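Local coordinates for phosphate ABC transporter, phosphate-binding protein (Clostridium perfringens, PDB 4GD5), which probably captures inorganic phosphate outside the cell membrane and hands it to an ABC transporter for uptake, at residues A[37-42]-A[63-68]; A[114-119]-A[233-238]; A[124-129]-A[217-222]. All blocks are in the same frame, centred on the assembly; numbering follows the deposited sequence.

Contact 1: A[37-42]-A[63-68]; sequences NSVSIS and PDVSIE
V39 lies between S66 and E68 of the partner strand and bonds to both, as the parallel pairing of 38-42 with 66-68 requires. Its N reaches S66 O at 2.8 Å, and its O receives E68 N at 3.0 Å, with the donor tilted 21° from the carbonyl plane. Outside this pair, S66 N donates to N37 O (2.9 Å) and I41 N to E68 O (2.9 Å); three of the four bonds are nearly straight at the hydrogen, while the one from I41 N is more bent. A second layer of CA-H...O contacts runs beside them, the shortest from S38 CA to S66 O at 3.3 Å.

Apolar contacts gather on the face carrying V39 and I67. I41 has CG1 anti to its carbonyl carbon (chi1 -54°) and an extended second torsion, which sends CD1 to within 3.6 Å of I67 CG2. V39 meets V65 through one branch of each, CG2 to CG1 at 4.0 Å.

The face of S38, S40 and E68 is polar: S38 OG stands 3.6 Å from E68 OE2, not a hydrogen bond, and S40 OG bonds instead to E87 N.

Helix 252-262 covers the apolar face, with F257 against I41 and I67 and S253 against V39 and V65. Strand 88-91 flanks 38-42 on its other edge, and helix 48-61 makes the crossover of this beta-alpha-beta unit, placing F58 beside V65 and I67.

Contact 2: A[114-119]-A[233-238]; sequences IALITH and KSYKVS
Both backbone polar atoms of I114 are held by the loop 233-238. Its N donates to V237 O at 2.9 Å in a nearly linear bond (177° at the hydrogen), although the donor sits 35° above the carbonyl plane of V237. Its O accepts from the phenol of Y235, OH to O 2.7 Å, tilted somewhat from the plane of the I114 carbonyl.

The same hydroxyl has a second partner. A water accepts from L116 N at 2.9 Å and donates to Y235 OH at 2.8 Å, so the phenol gives a proton to I114 O and receives one from the water. The Y235 hydroxyl thus reaches two successive peptide groups on one edge of strand 105-119, that of I114 O directly and that of L116 N through water.

The tyrosine arrives edge-on: I114 O lies in the ring plane, with CE2 3.3 Å away. CG is anti to the backbone N (chi1 -169°), which extends the ring from the loop to the strand. F208 meets this ring edge-to-face, while V220 and V230 also pack against it.

Beyond the polar groups, V237 CG1 touches I114 CB at 3.8 Å, the two side chains crossing at about a right angle. T164 and A167 of helix 163-172 lie against I114 as well.

The chemistry implies that at I114 O and L116 N strand backbone is satisfied by a side chain and a water in place of a neighbouring strand's backbone: the bond from I114 N to V237 O comes just before strand 238-245, and the two bonds of Y235 OH probably fix the rotation of its hydroxyl.

Contact 3: A[124-129]-A[217-222]; sequences VKDLTL and AVKVDG
V218 opens the contact by turning its side chain toward 124-129: CG2 meets L127 CD1 at 4.0 Å, and CB rests over K125 O. Next comes K219, whose N donates to K125 O (2.9 Å) and whose O accepts L127 N at 3.1 Å, giving the parallel register D126-K219 and L127-V220. The K219 chain runs alongside D126, bending at chi3 (-83°) and again at chi4, which brings NZ to OD1 at 3.3 Å, a salt bridge with a weak hydrogen bond. D126 OD1 also takes a short bond from a water that accepts from G222 N.

V220 places CG1 near L129 CD1, on the face where I132 of helix 129-136 covers it. D221, with positive phi, donates its N to L127 O at 2.9 Å, then brings its carboxylate back to the helix start: OD2 receives L129 N at 3.0 Å from 37° above the carboxylate plane, and OD1 sits 3.2 Å from T128 CB.

T128 is itself the N-cap, its OG1 bonded to Q131 N. The whole is a short parallel strand pair running into a capped helix N-terminus, with the D221 carboxylate as a further acceptor beside the threonine N-cap, its charge probably suiting the helix dipole.

In the fold
Contacts 2 and 3 are neighbours, with centres 8 Å apart, and contact 3 is nested inside the chain loop that contact 2 closes. They join through L116 O and V218 N (2.9 Å, a probable hydrogen bond) between the adjacent antiparallel strands 105-119 and 215-220, while V237 CG2 packs on L129 CD1 at 3.9 Å. Contact 1 stands apart: its centre is 33 Å from that of contact 2 and 41 Å from that of contact 3, across the chain's centre, though all three reach one mixed sheet. This separation is consistent with the two lobes of a periplasmic-binding-protein fold, in which ligand typically binds in the cleft between them; the structure was solved with phosphate bound.

Contact 1: A[37-42]-A[63-68]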
ATOM      1  N   ASN A  37       7.541  -3.724  27.140  1.00 37.54           N
ATOM      2  CA  ASN A  37       8.860  -3.099  27.062  1.00 36.92           C
ATOM      3  C   ASN A  37       9.044  -2.441  25.681  1.00 35.31           C
ATOM      4  O   ASN A  37       8.434  -1.396  25.458  1.00 32.92           O
ATOM      5  CB  ASN A  37       9.982  -4.106  27.380  1.00 40.35           C
ATOM      6  CG  ASN A  37      11.318  -3.454  27.655  1.00 67.81           C
ATOM      7  OD1 ASN A  37      11.454  -2.599  28.539  1.00 64.73           O
ATOM      8  ND2 ASN A  37      12.338  -3.850  26.904  1.00 61.67           N
ATOM      9  N   SER A  38       9.866  -3.032  24.766  1.00 28.73           N
ATOM     10  CA  SER A  38      10.130  -2.467  23.431  1.00 27.11           C
ATOM     11  C   SER A  38       9.674  -3.414  22.320  1.00 25.87           C
ATOM     12  O   SER A  38      10.208  -4.518  22.159  1.00 27.38           O
ATOM     13  CB  SER A  38      11.605  -2.130  23.253  1.00 32.99           C
ATOM     14  OG  SER A  38      11.772  -1.397  22.049  1.00 45.49           O
ATOM     15  N   VAL A  39       8.736  -2.931  21.502  1.00 16.98           N
ATOM     16  CA  VAL A  39       8.121  -3.721  20.440  1.00 13.45           C
ATOM     17  C   VAL A  39       8.697  -3.317  19.069  1.00 16.20           C
ATOM     18  O   VAL A  39       8.530  -2.178  18.632  1.00 15.75           O
ATOM     19  CB  VAL A  39       6.580  -3.561  20.512  1.00 15.34           C
ATOM     20  CG1 VAL A  39       5.874  -4.412  19.445  1.00 14.65           C
ATOM     21  CG2 VAL A  39       6.079  -3.936  21.905  1.00 15.90           C
ATOM     22  N   SER A  40       9.398  -4.261  18.416  1.00 12.43           N
ATOM     23  CA  SER A  40      10.018  -4.012  17.118  1.00 12.12           C
ATOM     24  C   SER A  40       9.069  -4.385  16.004  1.00 13.08           C
ATOM     25  O   SER A  40       8.577  -5.516  15.963  1.00 13.10           O
ATOM     26  CB  SER A  40      11.329  -4.780  16.987  1.00 16.54           C
ATOM     27  OG  SER A  40      11.129  -6.183  17.091  1.00 19.83           O
ATOM     28  N   ILE A  41       8.852  -3.453  15.060  1.00  8.26           N
ATOM     29  CA  ILE A  41       7.948  -3.648  13.930  1.00  7.87           C
ATOM     30  C   ILE A  41       8.645  -3.254  12.633  1.00 10.50           C
ATOM     31  O   ILE A  41       9.303  -2.214  12.584  1.00 10.40           O
ATOM     32  CB  ILE A  41       6.648  -2.814  14.142  1.00  9.70           C
ATOM     33  CG1 ILE A  41       5.975  -3.125  15.509  1.00 10.20           C
ATOM     34  CG2 ILE A  41       5.680  -3.010  13.001  1.00  8.71           C
ATOM     35  CD1 ILE A  41       4.666  -2.316  15.788  1.00 15.17           C
ATOM     36  N   SER A  42       8.510  -4.068  11.585  1.00  7.02           N
ATOM     37  CA  SER A  42       9.106  -3.670  10.316  1.00  6.81           C
ATOM     38  C   SER A  42       8.250  -4.114   9.149  1.00 10.07           C
ATOM     39  O   SER A  42       7.505  -5.079   9.262  1.00  8.72           O
ATOM     40  CB  SER A  42      10.534  -4.206  10.176  1.00  9.18           C
ATOM     41  OG  SER A  42      10.601  -5.600   9.915  1.00 10.50           O
ATOM     42  N   PRO A  63       2.148   4.156  28.590  1.00 19.05           N
ATOM     43  CA  PRO A  63       3.388   4.946  28.533  1.00 18.06           C
ATOM     44  C   PRO A  63       4.690   4.176  28.746  1.00 20.74           C
ATOM     45  O   PRO A  63       5.726   4.673  28.317  1.00 21.69           O
ATOM     46  CB  PRO A  63       3.190   5.978  29.644  1.00 19.90           C
ATOM     47  CG  PRO A  63       1.704   6.090  29.798  1.00 23.26           C
ATOM     48  CD  PRO A  63       1.247   4.680  29.643  1.00 18.82           C
ATOM     49  N   ASP A  64       4.657   2.985  29.363  1.00 17.33           N
ATOM     50  CA  ASP A  64       5.871   2.187  29.570  1.00 16.93           C
ATOM     51  C   ASP A  64       6.240   1.350  28.332  1.00 21.82           C
ATOM     52  O   ASP A  64       7.284   0.694  28.340  1.00 23.11           O
ATOM     53  CB  ASP A  64       5.715   1.270  30.790  1.00 19.47           C
ATOM     54  CG  ASP A  64       6.996   0.958  31.560  1.00 29.77           C
ATOM     55  OD1 ASP A  64       8.074   1.439  31.148  1.00 27.31           O
ATOM     56  OD2 ASP A  64       6.905   0.303  32.622  1.00 42.12           O
ATOM     57  N   VAL A  65       5.413   1.376  27.269  1.00 17.97           N
ATOM     58  CA  VAL A  65       5.703   0.606  26.058  1.00 16.62           C
ATOM     59  C   VAL A  65       6.350   1.527  25.019  1.00 19.50           C
ATOM     60  O   VAL A  65       5.894   2.649  24.816  1.00 19.38           O
ATOM     61  CB  VAL A  65       4.446  -0.111  25.497  1.00 19.17           C
ATOM     62  CG1 VAL A  65       4.761  -0.924  24.234  1.00 18.00           C
ATOM     63  CG2 VAL A  65       3.818  -1.008  26.558  1.00 19.88           C
ATOM     64  N   SER A  66       7.431   1.060  24.396  1.00 16.84           N
ATOM     65  CA  SER A  66       8.106   1.780  23.314  1.00 16.59           C
ATOM     66  C   SER A  66       7.957   0.962  22.046  1.00 20.35           C
ATOM     67  O   SER A  66       8.136  -0.257  22.087  1.00 20.35           O
ATOM     68  CB  SER A  66       9.573   2.024  23.641  1.00 22.81           C
ATOM     69  OG  SER A  66       9.673   2.815  24.818  1.00 34.62           O
ATOM     70  N   ILE A  67       7.567   1.611  20.949  1.00 16.39           N
ATOM     71  CA  ILE A  67       7.379   0.937  19.664  1.00 16.09           C
ATOM     72  C   ILE A  67       8.358   1.517  18.651  1.00 19.01           C
ATOM     73  O   ILE A  67       8.411   2.734  18.486  1.00 19.06           O
ATOM     74  CB  ILE A  67       5.901   1.037  19.195  1.00 19.13           C
ATOM     75  CG1 ILE A  67       4.958   0.291  20.179  1.00 20.80           C
ATOM     76  CG2 ILE A  67       5.699   0.510  17.755  1.00 18.01           C
ATOM     77  CD1 ILE A  67       3.678   0.819  20.198  1.00 30.06           C
ATOM     78  N   GLU A  68       9.135   0.639  17.968  1.00 14.09           N
ATOM     79  CA  GLU A  68      10.098   1.041  16.938  1.00 13.47           C
ATOM     80  C   GLU A  68       9.619   0.520  15.605  1.00 14.62           C
ATOM     81  O   GLU A  68       9.482  -0.693  15.444  1.00 13.70           O
ATOM     82  CB  GLU A  68      11.509   0.505  17.244  1.00 15.16           C
ATOM     83  CG  GLU A  68      12.148   1.124  18.474  1.00 24.00           C
ATOM     84  CD  GLU A  68      13.289   0.324  19.073  1.00 48.67           C
ATOM     85  OE1 GLU A  68      13.646  -0.743  18.521  1.00 44.93           O
ATOM     86  OE2 GLU A  68      13.822   0.767  20.115  1.00 47.18           O
TER

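Contact 2: A[114-119]-A[233-238]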
ATOM      1  N   ILE A 114      -5.632   1.056  -3.710  1.00  7.16           N
ATOM      2  CA  ILE A 114      -4.427   1.453  -4.445  1.00  5.74           C
ATOM      3  C   ILE A 114      -4.893   2.422  -5.537  1.00  9.64           C
ATOM      4  O   ILE A 114      -5.660   2.027  -6.427  1.00  9.38           O
ATOM      5  CB  ILE A 114      -3.679   0.228  -5.031  1.00  8.06           C
ATOM      6  CG1 ILE A 114      -3.178  -0.711  -3.898  1.00  7.23           C
ATOM      7  CG2 ILE A 114      -2.537   0.684  -5.962  1.00  7.60           C
ATOM      8  CD1 ILE A 114      -2.736  -2.140  -4.444  1.00 10.44           C
ATOM      9  N   ALA A 115      -4.475   3.673  -5.442  1.00  7.07           N
ATOM     10  CA  ALA A 115      -4.793   4.680  -6.452  1.00  7.13           C
ATOM     11  C   ALA A 115      -3.795   4.632  -7.599  1.00  9.61           C
ATOM     12  O   ALA A 115      -2.618   4.318  -7.386  1.00  9.66           O
ATOM     13  CB  ALA A 115      -4.743   6.067  -5.811  1.00  8.93           C
ATOM     14  N   LEU A 116      -4.258   4.970  -8.811  1.00  6.22           N
ATOM     15  CA  LEU A 116      -3.427   5.174  -9.992  1.00  6.20           C
ATOM     16  C   LEU A 116      -3.250   6.672 -10.083  1.00  9.85           C
ATOM     17  O   LEU A 116      -4.227   7.371 -10.344  1.00  9.09           O
ATOM     18  CB  LEU A 116      -4.097   4.624 -11.266  1.00  7.66           C
ATOM     19  CG  LEU A 116      -3.799   3.172 -11.651  1.00 11.91           C
ATOM     20  CD1 LEU A 116      -2.285   2.952 -11.988  1.00 11.14           C
ATOM     21  CD2 LEU A 116      -4.373   2.196 -10.616  1.00 12.53           C
ATOM     22  N   ILE A 117      -2.053   7.168  -9.795  1.00  7.00           N
ATOM     23  CA  ILE A 117      -1.796   8.597  -9.719  1.00  6.93           C
ATOM     24  C   ILE A 117      -1.037   9.114 -10.942  1.00 10.78           C
ATOM     25  O   ILE A 117      -0.162   8.442 -11.492  1.00  9.11           O
ATOM     26  CB  ILE A 117      -1.063   9.006  -8.407  1.00  8.97           C
ATOM     27  CG1 ILE A 117       0.259   8.227  -8.183  1.00  8.34           C
ATOM     28  CG2 ILE A 117      -2.000   8.908  -7.193  1.00 10.75           C
ATOM     29  CD1 ILE A 117       1.243   8.908  -7.181  1.00 11.70           C
ATOM     30  N   THR A 118      -1.418  10.325 -11.363  1.00  7.93           N
ATOM     31  CA  THR A 118      -0.777  11.070 -12.439  1.00  8.40           C
ATOM     32  C   THR A 118      -0.334  12.407 -11.884  1.00 12.50           C
ATOM     33  O   THR A 118      -0.699  12.775 -10.755  1.00 10.80           O
ATOM     34  CB  THR A 118      -1.737  11.302 -13.642  1.00 12.67           C
ATOM     35  OG1 THR A 118      -2.723  12.291 -13.283  1.00 12.74           O
ATOM     36  CG2 THR A 118      -2.405  10.008 -14.153  1.00 12.97           C
ATOM     37  N   HIS A 119       0.416  13.158 -12.683  1.00  9.14           N
ATOM     38  CA  HIS A 119       0.761  14.524 -12.352  1.00 10.13           C
ATOM     39  C   HIS A 119      -0.561  15.311 -12.309  1.00 14.17           C
ATOM     40  O   HIS A 119      -1.506  14.961 -13.036  1.00 12.48           O
ATOM     41  CB  HIS A 119       1.722  15.077 -13.413  1.00 10.95           C
ATOM     42  CG  HIS A 119       2.291  16.413 -13.066  1.00 14.89           C
ATOM     43  ND1 HIS A 119       1.595  17.575 -13.319  1.00 16.93           N
ATOM     44  CD2 HIS A 119       3.514  16.726 -12.576  1.00 16.76           C
ATOM     45  CE1 HIS A 119       2.389  18.562 -12.928  1.00 17.98           C
ATOM     46  NE2 HIS A 119       3.559  18.097 -12.473  1.00 17.96           N
ATOM     47  N   LYS A 233     -16.933  -2.491  -2.766  1.00 11.29           N
ATOM     48  CA  LYS A 233     -16.259  -3.360  -3.747  1.00 11.76           C
ATOM     49  C   LYS A 233     -16.358  -2.880  -5.206  1.00 15.80           C
ATOM     50  O   LYS A 233     -15.930  -3.615  -6.107  1.00 17.20           O
ATOM     51  CB  LYS A 233     -16.748  -4.816  -3.658  1.00 16.36           C
ATOM     52  CG  LYS A 233     -16.394  -5.496  -2.334  1.00 24.59           C
ATOM     53  CD  LYS A 233     -17.086  -6.832  -2.209  1.00 32.51           C
ATOM     54  CE  LYS A 233     -17.061  -7.346  -0.790  1.00 48.98           C
ATOM     55  NZ  LYS A 233     -18.105  -8.386  -0.572  1.00 56.35           N
ATOM     56  N   SER A 234     -16.810  -1.638  -5.452  1.00 10.72           N
ATOM     57  CA  SER A 234     -16.846  -1.123  -6.829  1.00  8.41           C
ATOM     58  C   SER A 234     -15.436  -0.716  -7.305  1.00 10.93           C
ATOM     59  O   SER A 234     -15.164  -0.728  -8.510  1.00  9.94           O
ATOM     60  CB  SER A 234     -17.792   0.063  -6.941  1.00  8.42           C
ATOM     61  OG  SER A 234     -17.356   1.101  -6.074  1.00 10.32           O
ATOM     62  N   TYR A 235     -14.567  -0.313  -6.367  1.00  7.84           N
ATOM     63  CA  TYR A 235     -13.175   0.029  -6.675  1.00  7.76           C
ATOM     64  C   TYR A 235     -12.369  -1.240  -6.425  1.00 11.01           C
ATOM     65  O   TYR A 235     -12.193  -1.642  -5.285  1.00 10.79           O
ATOM     66  CB  TYR A 235     -12.682   1.226  -5.843  1.00  8.40           C
ATOM     67  CG  TYR A 235     -11.351   1.739  -6.347  1.00  7.69           C
ATOM     68  CD1 TYR A 235     -11.294   2.704  -7.350  1.00  8.45           C
ATOM     69  CD2 TYR A 235     -10.149   1.187  -5.897  1.00  8.53           C
ATOM     70  CE1 TYR A 235     -10.073   3.160  -7.845  1.00  6.05           C
ATOM     71  CE2 TYR A 235      -8.918   1.618  -6.398  1.00  9.00           C
ATOM     72  CZ  TYR A 235      -8.884   2.602  -7.377  1.00 11.01           C
ATOM     73  OH  TYR A 235      -7.666   3.023  -7.875  1.00  9.85           O
ATOM     74  N   LYS A 236     -11.973  -1.918  -7.489  1.00 12.78           N
ATOM     75  CA  LYS A 236     -11.384  -3.263  -7.401  1.00 13.64           C
ATOM     76  C   LYS A 236      -9.931  -3.340  -6.928  1.00 14.90           C
ATOM     77  O   LYS A 236      -9.518  -4.422  -6.496  1.00 13.91           O
ATOM     78  CB  LYS A 236     -11.464  -3.973  -8.778  1.00 18.70           C
ATOM     79  CG  LYS A 236     -12.880  -4.193  -9.331  1.00 30.58           C
ATOM     80  CD  LYS A 236     -13.546  -5.427  -8.730  1.00 45.50           C
ATOM     81  CE  LYS A 236     -14.893  -5.730  -9.350  1.00 64.03           C
ATOM     82  NZ  LYS A 236     -14.770  -6.367 -10.692  1.00 77.84           N
ATOM     83  N   VAL A 237      -9.148  -2.262  -7.059  1.00 10.15           N
ATOM     84  CA  VAL A 237      -7.712  -2.335  -6.720  1.00  9.38           C
ATOM     85  C   VAL A 237      -7.538  -2.006  -5.233  1.00  9.61           C
ATOM     86  O   VAL A 237      -7.466  -0.838  -4.850  1.00  9.57           O
ATOM     87  CB  VAL A 237      -6.796  -1.476  -7.633  1.00 13.11           C
ATOM     88  CG1 VAL A 237      -5.374  -2.029  -7.630  1.00 12.77           C
ATOM     89  CG2 VAL A 237      -7.334  -1.402  -9.073  1.00 13.37           C
ATOM     90  N   SER A 238      -7.524  -3.043  -4.394  1.00  5.96           N
ATOM     91  CA  SER A 238      -7.446  -2.874  -2.943  1.00  5.73           C
ATOM     92  C   SER A 238      -6.809  -4.074  -2.291  1.00  8.25           C
ATOM     93  O   SER A 238      -6.615  -5.111  -2.931  1.00  9.10           O
ATOM     94  CB  SER A 238      -8.836  -2.637  -2.350  1.00 10.04           C
ATOM     95  OG  SER A 238      -9.652  -3.782  -2.543  1.00 12.85           O
TER
HETATM   96  O   HOH W   1      -7.071   5.622  -8.856  1.00  7.30           O

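Contact 3: A[124-129]-A[217-222]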
ATOM      1  N   VAL A 124      -5.933  13.594 -18.549  1.00 12.95           N
ATOM      2  CA  VAL A 124      -6.571  12.268 -18.437  1.00 11.01           C
ATOM      3  C   VAL A 124      -6.943  12.033 -16.972  1.00 12.56           C
ATOM      4  O   VAL A 124      -6.062  11.976 -16.113  1.00 12.33           O
ATOM      5  CB  VAL A 124      -5.697  11.116 -19.006  1.00 14.02           C
ATOM      6  CG1 VAL A 124      -6.415   9.772 -18.867  1.00 13.42           C
ATOM      7  CG2 VAL A 124      -5.335  11.372 -20.457  1.00 14.00           C
ATOM      8  N   LYS A 125      -8.240  11.876 -16.701  1.00 10.22           N
ATOM      9  CA  LYS A 125      -8.770  11.689 -15.335  1.00  9.73           C
ATOM     10  C   LYS A 125      -9.437  10.323 -15.148  1.00 12.80           C
ATOM     11  O   LYS A 125      -9.989  10.051 -14.079  1.00 10.93           O
ATOM     12  CB  LYS A 125      -9.841  12.764 -15.028  1.00 13.33           C
ATOM     13  CG  LYS A 125      -9.497  14.197 -15.405  1.00 25.38           C
ATOM     14  CD  LYS A 125      -8.528  14.820 -14.448  1.00 31.82           C
ATOM     15  CE  LYS A 125      -8.518  16.320 -14.597  1.00 40.91           C
ATOM     16  NZ  LYS A 125      -7.876  16.963 -13.424  1.00 52.37           N
ATOM     17  N   ASP A 126      -9.476   9.525 -16.230  1.00 10.17           N
ATOM     18  CA  ASP A 126     -10.163   8.248 -16.279  1.00  9.64           C
ATOM     19  C   ASP A 126      -9.372   7.206 -17.008  1.00 12.89           C
ATOM     20  O   ASP A 126      -8.881   7.468 -18.106  1.00 13.79           O
ATOM     21  CB  ASP A 126     -11.497   8.418 -17.014  1.00 11.31           C
ATOM     22  CG  ASP A 126     -12.506   9.179 -16.210  1.00 17.95           C
ATOM     23  OD1 ASP A 126     -13.189   8.549 -15.376  1.00 19.07           O
ATOM     24  OD2 ASP A 126     -12.590  10.410 -16.386  1.00 20.24           O
ATOM     25  N   LEU A 127      -9.315   5.996 -16.425  1.00  9.00           N
ATOM     26  CA  LEU A 127      -8.705   4.817 -17.045  1.00  8.60           C
ATOM     27  C   LEU A 127      -9.529   3.594 -16.734  1.00 10.69           C
ATOM     28  O   LEU A 127     -10.087   3.502 -15.648  1.00 10.32           O
ATOM     29  CB  LEU A 127      -7.253   4.580 -16.580  1.00  8.11           C
ATOM     30  CG  LEU A 127      -6.223   5.657 -16.919  1.00 11.88           C
ATOM     31  CD1 LEU A 127      -4.925   5.386 -16.189  1.00 11.55           C
ATOM     32  CD2 LEU A 127      -5.983   5.751 -18.446  1.00 14.06           C
ATOM     33  N   THR A 128      -9.613   2.653 -17.676  1.00  7.34           N
ATOM     34  CA  THR A 128     -10.256   1.370 -17.407  1.00  8.08           C
ATOM     35  C   THR A 128      -9.184   0.449 -16.847  1.00 11.36           C
ATOM     36  O   THR A 128      -7.994   0.678 -17.088  1.00 10.61           O
ATOM     37  CB  THR A 128     -10.899   0.775 -18.675  1.00 13.09           C
ATOM     38  OG1 THR A 128      -9.875   0.429 -19.616  1.00 11.62           O
ATOM     39  CG2 THR A 128     -11.953   1.680 -19.297  1.00 12.95           C
ATOM     40  N   LEU A 129      -9.587  -0.630 -16.153  1.00  9.59           N
ATOM     41  CA  LEU A 129      -8.605  -1.605 -15.661  1.00  8.29           C
ATOM     42  C   LEU A 129      -7.875  -2.256 -16.849  1.00 11.48           C
ATOM     43  O   LEU A 129      -6.697  -2.582 -16.744  1.00 10.92           O
ATOM     44  CB  LEU A 129      -9.291  -2.656 -14.804  1.00  8.88           C
ATOM     45  CG  LEU A 129      -8.416  -3.442 -13.821  1.00 13.26           C
ATOM     46  CD1 LEU A 129      -7.811  -2.508 -12.742  1.00 12.39           C
ATOM     47  CD2 LEU A 129      -9.235  -4.527 -13.130  1.00 17.34           C
ATOM     48  N   ALA A 217      -5.449  11.219  -8.503  1.00 10.91           N
ATOM     49  CA  ALA A 217      -5.828   9.818  -8.658  1.00  9.20           C
ATOM     50  C   ALA A 217      -6.874   9.740  -9.753  1.00 11.48           C
ATOM     51  O   ALA A 217      -7.849  10.509  -9.730  1.00 11.94           O
ATOM     52  CB  ALA A 217      -6.392   9.261  -7.349  1.00  9.88           C
ATOM     53  N   VAL A 218      -6.701   8.833 -10.714  1.00  7.62           N
ATOM     54  CA  VAL A 218      -7.703   8.703 -11.773  1.00  7.49           C
ATOM     55  C   VAL A 218      -8.911   7.918 -11.245  1.00  9.17           C
ATOM     56  O   VAL A 218      -8.772   7.132 -10.302  1.00  8.89           O
ATOM     57  CB  VAL A 218      -7.130   8.019 -13.054  1.00 11.03           C
ATOM     58  CG1 VAL A 218      -5.937   8.794 -13.627  1.00 10.46           C
ATOM     59  CG2 VAL A 218      -6.752   6.567 -12.802  1.00 10.02           C
ATOM     60  N   LYS A 219     -10.065   8.075 -11.906  1.00  6.48           N
ATOM     61  CA  LYS A 219     -11.219   7.230 -11.669  1.00  5.24           C
ATOM     62  C   LYS A 219     -10.938   5.951 -12.439  1.00 10.30           C
ATOM     63  O   LYS A 219     -10.400   6.038 -13.548  1.00 10.19           O
ATOM     64  CB  LYS A 219     -12.525   7.899 -12.144  1.00  7.37           C
ATOM     65  CG  LYS A 219     -12.999   9.045 -11.240  1.00 12.49           C
ATOM     66  CD  LYS A 219     -14.311   9.690 -11.762  1.00 20.49           C
ATOM     67  CE  LYS A 219     -14.021  10.720 -12.839  1.00 33.90           C
ATOM     68  NZ  LYS A 219     -15.065  10.785 -13.878  1.00 58.97           N
ATOM     69  N   VAL A 220     -11.268   4.777 -11.871  1.00  9.11           N
ATOM     70  CA  VAL A 220     -10.991   3.488 -12.533  1.00  7.37           C
ATOM     71  C   VAL A 220     -12.343   2.901 -12.962  1.00 10.72           C
ATOM     72  O   VAL A 220     -13.180   2.608 -12.108  1.00  9.92           O
ATOM     73  CB  VAL A 220     -10.168   2.525 -11.647  1.00  9.82           C
ATOM     74  CG1 VAL A 220     -10.002   1.157 -12.333  1.00 10.09           C
ATOM     75  CG2 VAL A 220      -8.785   3.125 -11.305  1.00  9.71           C
ATOM     76  N   ASP A 221     -12.553   2.723 -14.292  1.00  9.23           N
ATOM     77  CA  ASP A 221     -13.832   2.222 -14.830  1.00  8.94           C
ATOM     78  C   ASP A 221     -15.008   3.058 -14.264  1.00 10.88           C
ATOM     79  O   ASP A 221     -16.055   2.513 -13.867  1.00  9.61           O
ATOM     80  CB  ASP A 221     -14.011   0.709 -14.552  1.00 10.69           C
ATOM     81  CG  ASP A 221     -12.985  -0.160 -15.255  1.00 16.55           C
ATOM     82  OD1 ASP A 221     -13.037  -0.247 -16.495  1.00 13.99           O
ATOM     83  OD2 ASP A 221     -12.132  -0.761 -14.555  1.00 17.98           O
ATOM     84  N   GLY A 222     -14.795   4.376 -14.236  1.00  8.99           N
ATOM     85  CA  GLY A 222     -15.755   5.388 -13.786  1.00  9.77           C
ATOM     86  C   GLY A 222     -15.926   5.535 -12.290  1.00 11.97           C
ATOM     87  O   GLY A 222     -16.751   6.342 -11.851  1.00 11.44           O
TER
HETATM   88  O   HOH W   2     -12.688   5.969 -15.215  1.00  8.91           O